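Local coordinates for protein putative sugar phosphate isomerase (Acidithiobacillus ferrooxidans, PDB 3L2H) that probably acts as a metal-binding sugar phosphate isomerase of the cupin superfamily, although its substrate and reaction remain unconfirmed, at residues H63-Y67 against E68-V72. Numbering follows the deposited sequence.
With EDO (1,2-ethanediol), chain N.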
loop_
_atom_site.group_PDB
_atom_site.type_symbol
_atom_site.label_atom_id
_atom_site.label_comp_id
_atom_site.label_asym_id
_atom_site.label_seq_id
_atom_site.Cartn_x
_atom_site.Cartn_y
_atom_site.Cartn_z
ATOM N N HIS B 63 14.392 10.404 18.139
ATOM C CA HIS B 63 14.176 9.407 17.099
ATOM C C HIS B 63 13.889 9.987 15.705
ATOM O O HIS B 63 13.535 11.160 15.540
ATOM C CB HIS B 63 13.024 8.470 17.519
ATOM C CG HIS B 63 11.685 9.128 17.470
ATOM N ND1 HIS B 63 11.115 9.745 18.560
ATOM C CD2 HIS B 63 10.855 9.381 16.422
ATOM C CE1 HIS B 63 9.955 10.275 18.211
ATOM N NE2 HIS B 63 9.791 10.106 16.908
ATOM N N LEU B 64 14.026 9.108 14.711
ATOM C CA LEU B 64 13.815 9.422 13.308
ATOM C C LEU B 64 13.026 8.291 12.685
ATOM O O LEU B 64 13.445 7.129 12.744
ATOM C CB LEU B 64 15.159 9.527 12.584
ATOM C CG LEU B 64 15.093 9.816 11.088
ATOM C CD1 LEU B 64 14.604 11.233 10.803
ATOM C CD2 LEU B 64 16.473 9.620 10.476
ATOM N N HIS B 65 11.883 8.614 12.089
ATOM C CA HIS B 65 11.096 7.638 11.325
ATOM C C HIS B 65 11.512 7.630 9.850
ATOM O O HIS B 65 11.720 8.671 9.240
ATOM C CB HIS B 65 9.610 7.990 11.339
ATOM C CG HIS B 65 8.925 7.781 12.645
ATOM N ND1 HIS B 65 8.335 6.588 12.977
ATOM C CD2 HIS B 65 8.645 8.637 13.657
ATOM C CE1 HIS B 65 7.789 6.692 14.179
ATOM N NE2 HIS B 65 7.963 7.923 14.613
ATOM N N HIS B 66 11.551 6.460 9.263
ATOM C CA HIS B 66 11.867 6.333 7.861
ATOM C C HIS B 66 10.626 6.298 6.953
ATOM O O HIS B 66 10.760 6.589 5.769
ATOM C CB HIS B 66 12.665 5.034 7.620
ATOM C CG HIS B 66 14.041 5.047 8.195
ATOM N ND1 HIS B 66 15.120 4.491 7.543
ATOM C CD2 HIS B 66 14.520 5.551 9.362
ATOM C CE1 HIS B 66 16.197 4.651 8.289
ATOM N NE2 HIS B 66 15.860 5.294 9.395
ATOM N N TYR B 67 9.469 5.887 7.478
ATOM C CA TYR B 67 8.239 5.748 6.677
ATOM C C TYR B 67 7.016 6.457 7.252
ATOM O O TYR B 67 6.172 6.950 6.487
ATOM C CB TYR B 67 7.891 4.241 6.479
ATOM C CG TYR B 67 8.826 3.570 5.520
ATOM C CD1 TYR B 67 8.598 3.623 4.151
ATOM C CD2 TYR B 67 9.971 2.948 5.968
ATOM C CE1 TYR B 67 9.505 3.044 3.264
ATOM C CE2 TYR B 67 10.904 2.352 5.082
ATOM C CZ TYR B 67 10.657 2.391 3.754
ATOM O OH TYR B 67 11.540 1.836 2.854
ATOM N N GLU B 68 6.860 6.471 8.561
ATOM C CA GLU B 68 5.722 7.174 9.167
ATOM C C GLU B 68 5.988 8.670 9.392
ATOM O O GLU B 68 7.005 9.048 9.990
ATOM C CB GLU B 68 5.316 6.564 10.508
ATOM C CG GLU B 68 4.647 5.180 10.462
ATOM C CD GLU B 68 4.229 4.660 11.826
ATOM O OE1 GLU B 68 4.533 5.315 12.853
ATOM O OE2 GLU B 68 3.547 3.585 11.906
ATOM N N GLU B 69 5.089 9.520 8.885
ATOM C CA GLU B 69 5.096 10.934 9.224
ATOM C C GLU B 69 4.571 11.163 10.644
ATOM O O GLU B 69 3.794 10.371 11.174
ATOM C CB GLU B 69 4.252 11.730 8.197
ATOM C CG GLU B 69 4.982 11.742 6.850
ATOM C CD GLU B 69 4.295 12.560 5.802
ATOM O OE1 GLU B 69 3.089 12.797 5.963
ATOM O OE2 GLU B 69 4.977 12.933 4.818
ATOM N N GLU B 70 4.987 12.271 11.254
ATOM C CA GLU B 70 4.608 12.601 12.615
ATOM C C GLU B 70 4.506 14.126 12.674
ATOM O O GLU B 70 5.234 14.798 11.949
ATOM C CB GLU B 70 5.709 12.095 13.562
ATOM C CG GLU B 70 5.512 12.324 14.969
ATOM C CD GLU B 70 6.504 11.530 15.832
ATOM O OE1 GLU B 70 7.707 11.321 15.471
ATOM O OE2 GLU B 70 6.026 11.107 16.875
ATOM N N ALA B 71 3.665 14.658 13.555
ATOM C CA ALA B 71 3.581 16.094 13.773
ATOM C C ALA B 71 3.106 16.398 15.185
ATOM O O ALA B 71 2.489 15.544 15.835
ATOM C CB ALA B 71 2.640 16.749 12.744
ATOM N N VAL B 72 3.373 17.626 15.646
ATOM C CA VAL B 72 3.022 18.063 16.997
ATOM C C VAL B 72 2.391 19.433 16.937
ATOM O O VAL B 72 2.885 20.308 16.227
ATOM C CB VAL B 72 4.236 18.107 17.938
ATOM C CG1 VAL B 72 3.801 18.563 19.362
ATOM C CG2 VAL B 72 4.976 16.749 17.999
HETATM C C1 EDO N . 6.343 12.514 19.958
HETATM O O1 EDO N . 7.102 11.731 19.011
HETATM C C2 EDO N . 6.622 13.986 19.774
HETATM O O2 EDO N . 7.907 14.263 20.372
HETATM O O HOH W 1 6.750 8.534 17.031
#
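His-63 and Glu-70 approach from opposite directions, ring and carboxylate planes 40° apart, and NE2 of His-63 donates to OE1 of Glu-70 over 2.8 Å. The N-H...O angle of 171° makes the bond nearly straight; OE1 lies close to the ring plane and accepts through its syn lone pair. Glu-70 gets there on an extended chain, CG anti to the backbone N (chi1 -180°). The turn joins strands 64-65 and 70-76, which belong to different sheets.

His-65 can be followed outward from CB, which lies 3.1 Å from the backbone O of Glu-68. CG is 3.5 Å from that O, which approaches the ring obliquely. ND1 is 3.9 Å from CB of Glu-68, but its hydrogen-bond partner is Asp-127. CE1 stands 3.8 Å from OE1 of Glu-68, whose other oxygen pairs with Arg-140. CD2 comes 3.4 Å from OE1 of Glu-70. NE2 meets a water in the ring plane at 2.8 Å, and this water donates to OE2 of Glu-70.

OE2 also takes O1 of an ethanediol, a very short contact of doubtful length. An alanine in place of Glu-70 would probably leave His-63 NE2 without its acceptor and break the water bridge, though ND1 keeps Glu-61 O.

His-63, His-65 and Glu-70, spaced as in the first cupin motif, and His-105 are consistent with the family's metal site, here occupied by water and ethanediol, probably from the crystallisation liquor.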